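Local coordinates for protein arginase 1, mitochondrial (PDB 6VSU) that hydrolyses L-arginine to urea and L-ornithine with the help of two manganese ions per subunit, and also converts agmatine to putrescine, at residues Gly52-Phe57 and Asp139-Tyr144; Pro167-Cys172 and Ser183-Met188; Leu196-Ile201 and Phe215-Tyr220. All blocks are in the same frame, centred on the assembly; numbering follows the deposited sequence.

Contact 1. Residues Gly52-Phe57 and Asp139-Tyr144. With MN (manganese (II) ion), chain B.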
loop_
_atom_site.group_PDB
_atom_site.type_symbol
_atom_site.label_atom_id
_atom_site.label_comp_id
_atom_site.label_asym_id
_atom_site.label_seq_id
_atom_site.Cartn_x
_atom_site.Cartn_y
_atom_site.Cartn_z
ATOM N N GLY E 52 -22.774 -9.221 -3.606
ATOM C CA GLY E 52 -22.067 -8.377 -4.602
ATOM C C GLY E 52 -22.180 -8.878 -6.034
ATOM O O GLY E 52 -21.509 -8.284 -6.877
ATOM N N HIS E 53 -22.930 -9.939 -6.319
ATOM C CA HIS E 53 -22.875 -10.579 -7.659
ATOM C C HIS E 53 -23.739 -9.821 -8.695
ATOM O O HIS E 53 -23.749 -10.209 -9.871
ATOM C CB HIS E 53 -23.214 -12.058 -7.592
ATOM C CG HIS E 53 -24.636 -12.335 -7.244
ATOM N ND1 HIS E 53 -25.101 -12.258 -5.941
ATOM C CD2 HIS E 53 -25.695 -12.690 -8.025
ATOM C CE1 HIS E 53 -26.400 -12.570 -5.935
ATOM N NE2 HIS E 53 -26.783 -12.836 -7.216
ATOM N N ASN E 54 -24.453 -8.792 -8.297
ATOM C CA ASN E 54 -25.240 -7.912 -9.210
ATOM C C ASN E 54 -24.412 -6.690 -9.644
ATOM O O ASN E 54 -24.954 -5.887 -10.446
ATOM C CB ASN E 54 -26.559 -7.543 -8.553
ATOM C CG ASN E 54 -27.482 -8.732 -8.553
ATOM O OD1 ASN E 54 -27.512 -9.473 -9.546
ATOM N ND2 ASN E 54 -28.181 -8.944 -7.453
ATOM N N SER E 55 -23.160 -6.581 -9.158
ATOM C CA SER E 55 -22.173 -5.531 -9.494
ATOM C C SER E 55 -21.748 -5.684 -10.950
ATOM O O SER E 55 -21.654 -6.763 -11.423
ATOM C CB SER E 55 -20.967 -5.604 -8.564
ATOM O OG SER E 55 -21.369 -5.405 -7.234
ATOM N N SER E 56 -21.451 -4.601 -11.613
ATOM C CA SER E 56 -21.059 -4.607 -13.044
ATOM C C SER E 56 -19.541 -4.594 -13.168
ATOM O O SER E 56 -19.099 -4.827 -14.241
ATOM C CB SER E 56 -21.648 -3.412 -13.778
ATOM O OG SER E 56 -21.323 -2.190 -13.090
ATOM N N PHE E 57 -18.779 -4.323 -12.116
ATOM C CA PHE E 57 -17.309 -4.180 -12.247
ATOM C C PHE E 57 -16.571 -5.036 -11.198
ATOM O O PHE E 57 -15.625 -5.708 -11.581
ATOM C CB PHE E 57 -16.901 -2.706 -12.228
ATOM C CG PHE E 57 -15.453 -2.425 -12.580
ATOM C CD1 PHE E 57 -14.972 -2.652 -13.857
ATOM C CD2 PHE E 57 -14.567 -1.944 -11.629
ATOM C CE1 PHE E 57 -13.643 -2.408 -14.198
ATOM C CE2 PHE E 57 -13.232 -1.729 -11.951
ATOM C CZ PHE E 57 -12.777 -1.950 -13.234
ATOM N N ASP E 139 -23.933 -4.770 -2.686
ATOM C CA ASP E 139 -24.064 -3.853 -3.842
ATOM C C ASP E 139 -25.482 -3.227 -3.843
ATOM O O ASP E 139 -26.343 -3.645 -3.071
ATOM C CB ASP E 139 -23.653 -4.571 -5.122
ATOM C CG ASP E 139 -24.643 -5.591 -5.697
ATOM O OD1 ASP E 139 -25.889 -5.303 -5.718
ATOM O OD2 ASP E 139 -24.137 -6.657 -6.187
ATOM N N HIS E 140 -25.721 -2.239 -4.696
ATOM C CA HIS E 140 -26.963 -1.417 -4.662
ATOM C C HIS E 140 -28.189 -2.233 -5.123
ATOM O O HIS E 140 -29.267 -1.743 -4.990
ATOM C CB HIS E 140 -26.768 -0.121 -5.489
ATOM C CG HIS E 140 -27.342 1.037 -4.789
ATOM N ND1 HIS E 140 -26.816 2.286 -4.882
ATOM C CD2 HIS E 140 -28.339 1.091 -3.894
ATOM C CE1 HIS E 140 -27.489 3.083 -4.100
ATOM N NE2 HIS E 140 -28.435 2.376 -3.519
ATOM N N SER E 141 -28.043 -3.474 -5.589
ATOM C CA SER E 141 -29.206 -4.282 -6.019
ATOM C C SER E 141 -30.142 -4.504 -4.838
ATOM O O SER E 141 -31.368 -4.678 -5.064
ATOM C CB SER E 141 -28.841 -5.564 -6.692
ATOM O OG SER E 141 -28.221 -6.447 -5.806
ATOM N N ILE E 142 -29.608 -4.492 -3.635
ATOM C CA ILE E 142 -30.390 -4.910 -2.454
ATOM C C ILE E 142 -31.426 -3.829 -2.086
ATOM O O ILE E 142 -32.418 -4.158 -1.409
ATOM C CB ILE E 142 -29.432 -5.225 -1.318
ATOM C CG1 ILE E 142 -28.889 -3.943 -0.709
ATOM C CG2 ILE E 142 -28.352 -6.199 -1.814
ATOM C CD1 ILE E 142 -28.002 -4.168 0.440
ATOM N N SER E 143 -31.223 -2.595 -2.525
ATOM C CA SER E 143 -32.148 -1.504 -2.220
ATOM C C SER E 143 -33.548 -1.850 -2.719
ATOM O O SER E 143 -34.508 -1.504 -2.039
ATOM C CB SER E 143 -31.630 -0.244 -2.794
ATOM O OG SER E 143 -30.561 0.244 -1.999
ATOM N N TYR E 144 -33.676 -2.560 -3.833
ATOM C CA TYR E 144 -34.999 -2.910 -4.404
ATOM C C TYR E 144 -35.751 -3.780 -3.407
ATOM O O TYR E 144 -36.833 -3.400 -2.964
ATOM C CB TYR E 144 -34.896 -3.542 -5.794
ATOM C CG TYR E 144 -36.138 -4.236 -6.312
ATOM C CD1 TYR E 144 -37.410 -3.754 -6.059
ATOM C CD2 TYR E 144 -36.047 -5.363 -7.117
ATOM C CE1 TYR E 144 -38.559 -4.332 -6.612
ATOM C CE2 TYR E 144 -37.185 -5.978 -7.642
ATOM C CZ TYR E 144 -38.454 -5.470 -7.384
ATOM O OH TYR E 144 -39.567 -6.079 -7.899
HETATM MN MN MN B . -25.597 2.947 -6.727
HETATM O O HOH W 1 -24.300 3.448 -8.343
HETATM O O HOH W 2 -24.882 1.031 -8.035
#
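A chi1 of 75° sets the carboxylate of Asp139 between its own backbone N and carbonyl carbon, facing the turn Gly52-Ser55, while Asn54, with CG beside its backbone N (chi1 -73°), points its amide nitrogen at Ser141 OG. The two oxygens of Asp139 do different work. OD2 sits against the backbone of the type I beta turn, where Asn54 N donates to Asp139 OD2 over 3.0 Å in a weak, bent bond. Ser55 OG lies 3.2 Å from Asp139 OD2 and 2.9 Å from Gly52 O, and its single proton could serve either; a bound sodium ion is close to the same side chain. OD1 instead turns back on its own segment. Ser141 N meets Asp139 OD1 nearly head-on at 2.8 Å, closing an Asx turn, and Ser141 OG donates to Asp139 OD1 from the syn side at 2.6 Å. With its proton spent there, the hydroxyl is an acceptor toward the other segment: Asn54 ND2 reaches Ser141 OG at 3.0 Å with 154° at the hydrogen. This relay probably holds the Ser141 hydroxyl in one rotation. Asn54 OD1 is held by Asn176, which probably binds substrate, as in related enzymes. The Asx turn shapes the chain on either side of His140, whose NE2 bonds to Ser247 and whose ND1 binds manganese at 2.3 Å. The contact thus joins the loop carrying the ornithine-binding Ser56 to the turn supplying a manganese ligand, both following parallel strands, 43-48 and 131-136, of the arginase fold.

Contact 2. Residues Pro167-Cys172 and Ser183-Met188. With MN (manganese (II) ion), chain B; ORN (L-ornithine), chain C.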
loop_
_atom_site.group_PDB
_atom_site.type_symbol
_atom_site.label_atom_id
_atom_site.label_comp_id
_atom_site.label_asym_id
_atom_site.label_seq_id
_atom_site.Cartn_x
_atom_site.Cartn_y
_atom_site.Cartn_z
ATOM N N PRO E 167 -27.437 7.236 -11.001
ATOM C CA PRO E 167 -28.884 7.145 -10.739
ATOM C C PRO E 167 -29.438 5.724 -10.584
ATOM O O PRO E 167 -30.503 5.570 -10.098
ATOM C CB PRO E 167 -29.515 7.863 -11.937
ATOM C CG PRO E 167 -28.452 7.871 -12.973
ATOM C CD PRO E 167 -27.103 7.788 -12.309
ATOM N N ASP E 168 -28.687 4.717 -11.031
ATOM C CA ASP E 168 -29.049 3.275 -10.958
ATOM C C ASP E 168 -30.452 3.004 -11.526
ATOM O O ASP E 168 -31.260 2.281 -10.908
ATOM C CB ASP E 168 -28.844 2.792 -9.527
ATOM C CG ASP E 168 -27.377 2.837 -9.141
ATOM O OD1 ASP E 168 -26.536 2.881 -10.050
ATOM O OD2 ASP E 168 -27.100 2.811 -7.946
ATOM N N ILE E 169 -30.741 3.497 -12.711
ATOM C CA ILE E 169 -32.141 3.510 -13.188
ATOM C C ILE E 169 -32.246 3.013 -14.625
ATOM O O ILE E 169 -33.328 3.203 -15.276
ATOM C CB ILE E 169 -32.650 4.919 -12.934
ATOM C CG1 ILE E 169 -34.146 4.855 -12.694
ATOM C CG2 ILE E 169 -32.279 5.911 -14.023
ATOM C CD1 ILE E 169 -34.706 6.188 -12.249
ATOM N N TYR E 170 -31.194 2.353 -15.108
ATOM C CA TYR E 170 -31.230 1.612 -16.378
ATOM C C TYR E 170 -32.331 0.549 -16.228
ATOM O O TYR E 170 -32.559 -0.008 -15.167
ATOM C CB TYR E 170 -29.926 0.876 -16.675
ATOM C CG TYR E 170 -28.685 1.685 -16.935
ATOM C CD1 TYR E 170 -28.366 2.093 -18.219
ATOM C CD2 TYR E 170 -27.773 1.951 -15.930
ATOM C CE1 TYR E 170 -27.179 2.746 -18.508
ATOM C CE2 TYR E 170 -26.600 2.639 -16.200
ATOM C CZ TYR E 170 -26.287 3.041 -17.488
ATOM O OH TYR E 170 -25.120 3.710 -17.799
ATOM N N ASP E 171 -33.052 0.350 -17.304
ATOM C CA ASP E 171 -34.107 -0.666 -17.392
ATOM C C ASP E 171 -33.524 -2.035 -17.003
ATOM O O ASP E 171 -34.136 -2.754 -16.187
ATOM C CB ASP E 171 -34.699 -0.665 -18.798
ATOM C CG ASP E 171 -35.740 -1.750 -18.920
ATOM O OD1 ASP E 171 -36.638 -1.787 -18.054
ATOM O OD2 ASP E 171 -35.567 -2.594 -19.788
ATOM N N CYS E 172 -32.397 -2.402 -17.593
ATOM C CA CYS E 172 -31.862 -3.784 -17.521
ATOM C C CYS E 172 -30.374 -3.783 -17.889
ATOM O O CYS E 172 -30.070 -4.205 -19.028
ATOM C CB CYS E 172 -32.596 -4.684 -18.512
ATOM S SG CYS E 172 -32.414 -6.416 -18.050
ATOM N N SER E 183 -31.611 -0.824 -9.765
ATOM C CA SER E 183 -32.479 -1.127 -8.606
ATOM C C SER E 183 -33.540 -0.022 -8.425
ATOM O O SER E 183 -34.683 -0.354 -7.964
ATOM C CB SER E 183 -31.715 -1.409 -7.379
ATOM O OG SER E 183 -30.722 -0.478 -7.267
ATOM N N PHE E 184 -33.258 1.206 -8.861
ATOM C CA PHE E 184 -34.212 2.342 -8.686
ATOM C C PHE E 184 -35.246 2.329 -9.820
ATOM O O PHE E 184 -36.333 2.800 -9.616
ATOM C CB PHE E 184 -33.443 3.648 -8.479
ATOM C CG PHE E 184 -32.879 3.688 -7.091
ATOM C CD1 PHE E 184 -31.689 3.057 -6.814
ATOM C CD2 PHE E 184 -33.600 4.252 -6.049
ATOM C CE1 PHE E 184 -31.218 3.002 -5.510
ATOM C CE2 PHE E 184 -33.143 4.192 -4.747
ATOM C CZ PHE E 184 -31.946 3.562 -4.490
ATOM N N ALA E 185 -34.952 1.711 -10.953
ATOM C CA ALA E 185 -35.962 1.401 -11.973
ATOM C C ALA E 185 -36.915 0.347 -11.394
ATOM O O ALA E 185 -38.137 0.549 -11.394
ATOM C CB ALA E 185 -35.292 0.975 -13.265
ATOM N N ARG E 186 -36.390 -0.708 -10.805
ATOM C CA ARG E 186 -37.256 -1.715 -10.161
ATOM C C ARG E 186 -38.162 -1.014 -9.141
ATOM O O ARG E 186 -39.373 -1.318 -9.101
ATOM C CB ARG E 186 -36.457 -2.853 -9.523
ATOM C CG ARG E 186 -35.620 -3.675 -10.505
ATOM C CD ARG E 186 -36.367 -4.532 -11.515
ATOM N NE ARG E 186 -36.791 -3.739 -12.660
ATOM C CZ ARG E 186 -36.003 -3.430 -13.711
ATOM N NH1 ARG E 186 -34.735 -3.846 -13.761
ATOM N NH2 ARG E 186 -36.477 -2.671 -14.692
ATOM N N ILE E 187 -37.609 -0.139 -8.323
ATOM C CA ILE E 187 -38.384 0.510 -7.235
ATOM C C ILE E 187 -39.467 1.427 -7.849
ATOM O O ILE E 187 -40.603 1.431 -7.337
ATOM C CB ILE E 187 -37.428 1.250 -6.277
ATOM C CG1 ILE E 187 -36.658 0.310 -5.347
ATOM C CG2 ILE E 187 -38.172 2.299 -5.475
ATOM C CD1 ILE E 187 -35.509 1.023 -4.616
ATOM N N MET E 188 -39.135 2.213 -8.876
ATOM C CA MET E 188 -40.121 3.166 -9.429
ATOM C C MET E 188 -41.192 2.362 -10.184
ATOM O O MET E 188 -42.358 2.744 -10.074
ATOM C CB MET E 188 -39.478 4.253 -10.288
ATOM C CG MET E 188 -38.565 5.246 -9.542
ATOM S SD MET E 188 -39.209 5.923 -7.959
ATOM C CE MET E 188 -40.346 7.103 -8.676
HETATM MN MN MN B . -25.597 2.947 -6.727
HETATM N N ORN C . -20.825 1.850 -15.571
HETATM C CA ORN C . -22.045 1.888 -14.727
HETATM C CB ORN C . -21.657 2.066 -13.260
HETATM C CG ORN C . -22.736 1.671 -12.268
HETATM C CD ORN C . -22.292 1.849 -10.828
HETATM N NE ORN C . -23.369 1.905 -9.844
HETATM C C ORN C . -22.955 3.039 -15.174
HETATM O O ORN C . -22.792 3.496 -16.306
HETATM O OXT ORN C . -23.798 3.424 -14.368
HETATM O O HOH W 1 -24.300 3.448 -8.343
HETATM O O HOH W 2 -24.882 1.031 -8.035
#
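Asp168 meets the first turn of helix 183-189 with its backbone and its CB, while its carboxylate serves the metal. Phe184 N donates to Asp168 O at 3.1 Å, nearly in line with the carbonyl, so that this early N-H of the helix finds its acceptor in the preceding loop. Asp168 CB lies against Phe184 CD1, and beyond it CG stands beside the backbone N (chi1 -65°), which carries the carboxylate off to the manganese. OD2 of Asp168 binds the ion at 1.9 Å; OD1 accepts from a metal-bound water and, weakly, from NE of L-ornithine. The loop after strand 158-163 thus supplies one wall of the manganese and ornithine site of arginase, where His140 and Asp164 bind the same ion, and Tyr170 adds a bond to the other end of the ligand, its OH donating to ornithine O at 2.8 Å. The Phe184 ring, stacked on His162, has Ile187 CD1 over one face near the rim. Ile169 and Ala185 extend the apolar seam: CG1 of Ile169, anti to the backbone N at chi1 -151°, approaches Ala185 CB at 4.1 Å. The small methyl of Ala185 lies close under the loop backbone, 3.5 Å from Tyr170 O. The next residue, Arg186, grips Asp171 O end-on with both terminal nitrogens, NH1 at 2.7 Å and NH2 at 2.8 Å. The oxygen lies in the guanidinium plane; NH2 comes to a lone pair in the carbonyl plane, whereas NH1 is tilted 23° from it. NH2 also forms a salt bridge to Asp171 OD1, 3.5 Å away, the carboxylate standing perpendicular to the guanidinium, and a separate one to Glu189.

Contact 3. Residues Leu196-Ile201 and Phe215-Tyr220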
loop_
_atom_site.group_PDB
_atom_site.type_symbol
_atom_site.label_atom_id
_atom_site.label_comp_id
_atom_site.label_asym_id
_atom_site.label_seq_id
_atom_site.Cartn_x
_atom_site.Cartn_y
_atom_site.Cartn_z
ATOM N N LEU E 196 -38.595 10.334 -5.346
ATOM C CA LEU E 196 -37.191 9.893 -5.358
ATOM C C LEU E 196 -36.312 11.099 -5.688
ATOM O O LEU E 196 -36.388 11.620 -6.822
ATOM C CB LEU E 196 -37.010 8.784 -6.389
ATOM C CG LEU E 196 -35.589 8.233 -6.564
ATOM C CD1 LEU E 196 -35.023 7.693 -5.284
ATOM C CD2 LEU E 196 -35.572 7.149 -7.639
ATOM N N LEU E 197 -35.565 11.546 -4.677
ATOM C CA LEU E 197 -34.533 12.576 -4.809
ATOM C C LEU E 197 -33.178 11.860 -4.860
ATOM O O LEU E 197 -32.851 11.117 -3.885
ATOM C CB LEU E 197 -34.568 13.478 -3.591
ATOM C CG LEU E 197 -35.585 14.594 -3.638
ATOM C CD1 LEU E 197 -36.976 14.029 -3.393
ATOM C CD2 LEU E 197 -35.243 15.714 -2.638
ATOM N N GLN E 198 -32.480 12.041 -5.984
ATOM C CA GLN E 198 -31.139 11.483 -6.271
ATOM C C GLN E 198 -30.169 12.654 -6.154
ATOM O O GLN E 198 -30.386 13.635 -6.812
ATOM C CB GLN E 198 -31.167 10.834 -7.660
ATOM C CG GLN E 198 -32.146 9.675 -7.674
ATOM C CD GLN E 198 -31.946 8.843 -8.912
ATOM O OE1 GLN E 198 -31.878 9.382 -10.027
ATOM N NE2 GLN E 198 -31.890 7.537 -8.727
ATOM N N VAL E 199 -29.229 12.551 -5.222
ATOM C CA VAL E 199 -28.276 13.617 -4.845
ATOM C C VAL E 199 -26.848 13.097 -4.972
ATOM O O VAL E 199 -26.557 12.029 -4.452
ATOM C CB VAL E 199 -28.563 14.115 -3.417
ATOM C CG1 VAL E 199 -27.589 15.239 -3.079
ATOM C CG2 VAL E 199 -30.012 14.553 -3.318
ATOM N N GLY E 200 -25.994 13.915 -5.572
ATOM C CA GLY E 200 -24.572 13.631 -5.810
ATOM C C GLY E 200 -24.295 13.011 -7.141
ATOM O O GLY E 200 -23.155 12.610 -7.361
ATOM N N ILE E 201 -25.263 13.047 -8.046
ATOM C CA ILE E 201 -25.176 12.358 -9.366
ATOM C C ILE E 201 -24.066 13.025 -10.186
ATOM O O ILE E 201 -24.113 14.242 -10.342
ATOM C CB ILE E 201 -26.507 12.426 -10.117
ATOM C CG1 ILE E 201 -27.656 11.737 -9.389
ATOM C CG2 ILE E 201 -26.314 11.873 -11.496
ATOM C CD1 ILE E 201 -27.440 10.258 -9.192
ATOM N N PHE E 215 -40.145 8.369 -14.821
ATOM C CA PHE E 215 -40.630 8.063 -13.457
ATOM C C PHE E 215 -40.831 9.330 -12.636
ATOM O O PHE E 215 -41.215 9.204 -11.475
ATOM C CB PHE E 215 -39.696 7.089 -12.736
ATOM C CG PHE E 215 -39.629 5.736 -13.373
ATOM C CD1 PHE E 215 -40.757 4.947 -13.510
ATOM C CD2 PHE E 215 -38.421 5.269 -13.865
ATOM C CE1 PHE E 215 -40.683 3.703 -14.109
ATOM C CE2 PHE E 215 -38.345 4.018 -14.455
ATOM C CZ PHE E 215 -39.480 3.241 -14.583
ATOM N N GLY E 216 -40.501 10.493 -13.180
ATOM C CA GLY E 216 -40.599 11.752 -12.417
ATOM C C GLY E 216 -39.617 11.807 -11.264
ATOM O O GLY E 216 -40.009 12.237 -10.140
ATOM N N VAL E 217 -38.411 11.342 -11.490
ATOM C CA VAL E 217 -37.319 11.337 -10.468
ATOM C C VAL E 217 -36.797 12.777 -10.372
ATOM O O VAL E 217 -36.738 13.449 -11.414
ATOM C CB VAL E 217 -36.208 10.349 -10.881
ATOM C CG1 VAL E 217 -35.026 10.334 -9.937
ATOM C CG2 VAL E 217 -36.759 8.965 -10.986
ATOM N N GLU E 218 -36.454 13.243 -9.187
ATOM C CA GLU E 218 -35.781 14.546 -8.988
ATOM C C GLU E 218 -34.268 14.316 -8.885
ATOM O O GLU E 218 -33.841 13.757 -7.863
ATOM C CB GLU E 218 -36.354 15.188 -7.746
ATOM C CG GLU E 218 -37.831 15.484 -7.917
ATOM C CD GLU E 218 -38.516 15.774 -6.588
ATOM O OE1 GLU E 218 -38.007 16.736 -5.907
ATOM O OE2 GLU E 218 -39.474 14.985 -6.205
ATOM N N GLN E 219 -33.515 14.645 -9.937
ATOM C CA GLN E 219 -32.087 14.299 -10.071
ATOM C C GLN E 219 -31.279 15.560 -9.782
ATOM O O GLN E 219 -31.402 16.502 -10.542
ATOM C CB GLN E 219 -31.765 13.723 -11.450
ATOM C CG GLN E 219 -32.297 12.309 -11.581
ATOM C CD GLN E 219 -32.055 11.628 -12.910
ATOM O OE1 GLN E 219 -32.005 12.293 -13.938
ATOM N NE2 GLN E 219 -31.971 10.299 -12.896
ATOM N N TYR E 220 -30.453 15.573 -8.745
ATOM C CA TYR E 220 -29.539 16.699 -8.447
ATOM C C TYR E 220 -28.143 16.245 -8.885
ATOM O O TYR E 220 -27.638 15.304 -8.321
ATOM C CB TYR E 220 -29.654 17.134 -6.982
ATOM C CG TYR E 220 -31.011 17.685 -6.662
ATOM C CD1 TYR E 220 -31.283 19.015 -6.905
ATOM C CD2 TYR E 220 -32.065 16.880 -6.287
ATOM C CE1 TYR E 220 -32.548 19.541 -6.743
ATOM C CE2 TYR E 220 -33.325 17.401 -6.066
ATOM C CZ TYR E 220 -33.568 18.736 -6.280
ATOM O OH TYR E 220 -34.809 19.295 -6.112
HETATM O O HOH W 3 -39.845 12.446 -7.549
HETATM O O HOH W 4 -25.973 16.801 -5.918
#
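Leu196-Val199 and Glu218-Tyr220 are neighbouring parallel strands of a beta-alpha-beta unit, connected through helix 206-215, with 218-221 forming one edge of the parallel sheet within the chain. Their short axes run 4.7 Å apart at 11°. Backbone hydrogen bonds supply the regular ladder: Glu218 N donates to Leu196 O, Gln198 N to Glu218 O at 2.9 Å, and Tyr220 N to Gln198 O at 2.7 Å. Beyond it, where the first strand turns a corner at Gly200, Ile201 N donates to Tyr220 O at 3.3 Å.

Among side-chain polar contacts, Gln198 and Gln219 run alongside each other from adjacent strands. Both have CG beside the backbone N (chi1 -63° and -74°) and extended chains, which brings the amides level and almost coplanar, and Gln219 NE2 meets Gln198 OE1 at 3.0 Å, close to in line with the C=O. Gln198 NE2 is used in another direction, toward Pro167 O and His162 ND1, so this buried amide is pinned at both ends. A leucine in place of Gln198 would probably leave Gln219 NE2 without this acceptor and Pro167 O without its amide donor. The carboxylate of Glu218 pairs through OE1 with Arg195, and Leu197 CD1 packs beside this charged group.

Apolar packing accompanies both faces. Val217 CG1 touches Leu196 CD2 at 4.0 Å and also presses on the Gln198 amide. On the face opposite the glutamines, Leu197 CD2 and Val199 CG2 approach the Tyr220 ring obliquely; helix 225-232 covers this ring too.

A water bridges the two segments at the start of the ladder: it donates to Gly216 O at 2.6 Å and to Glu218 OE2 at 2.9 Å while accepting from Leu196 N.

From the N terminus, the chain passes strand 43-48 and enters the loop 52-57; contact 1 closes a long excursion by bringing it to 139-144, at the start of helix 143-154. After strand 158-163, contact 2 folds the short loop 167-172 onto helix 183-189, and contact 3 then pairs the next two strands across helix 206-215. The three follow in series, neither nesting nor crossing. Contacts 1 and 2 share a manganese ion, and His140 O meets Ser183 OG. Contact 2 reaches contact 3 through Pro167 O and Gln198 NE2, and by Met188 packing on Phe215. Contact 1 does not touch contact 3; contact 2 joins the metal site to strand 193-201 and helix 206-215.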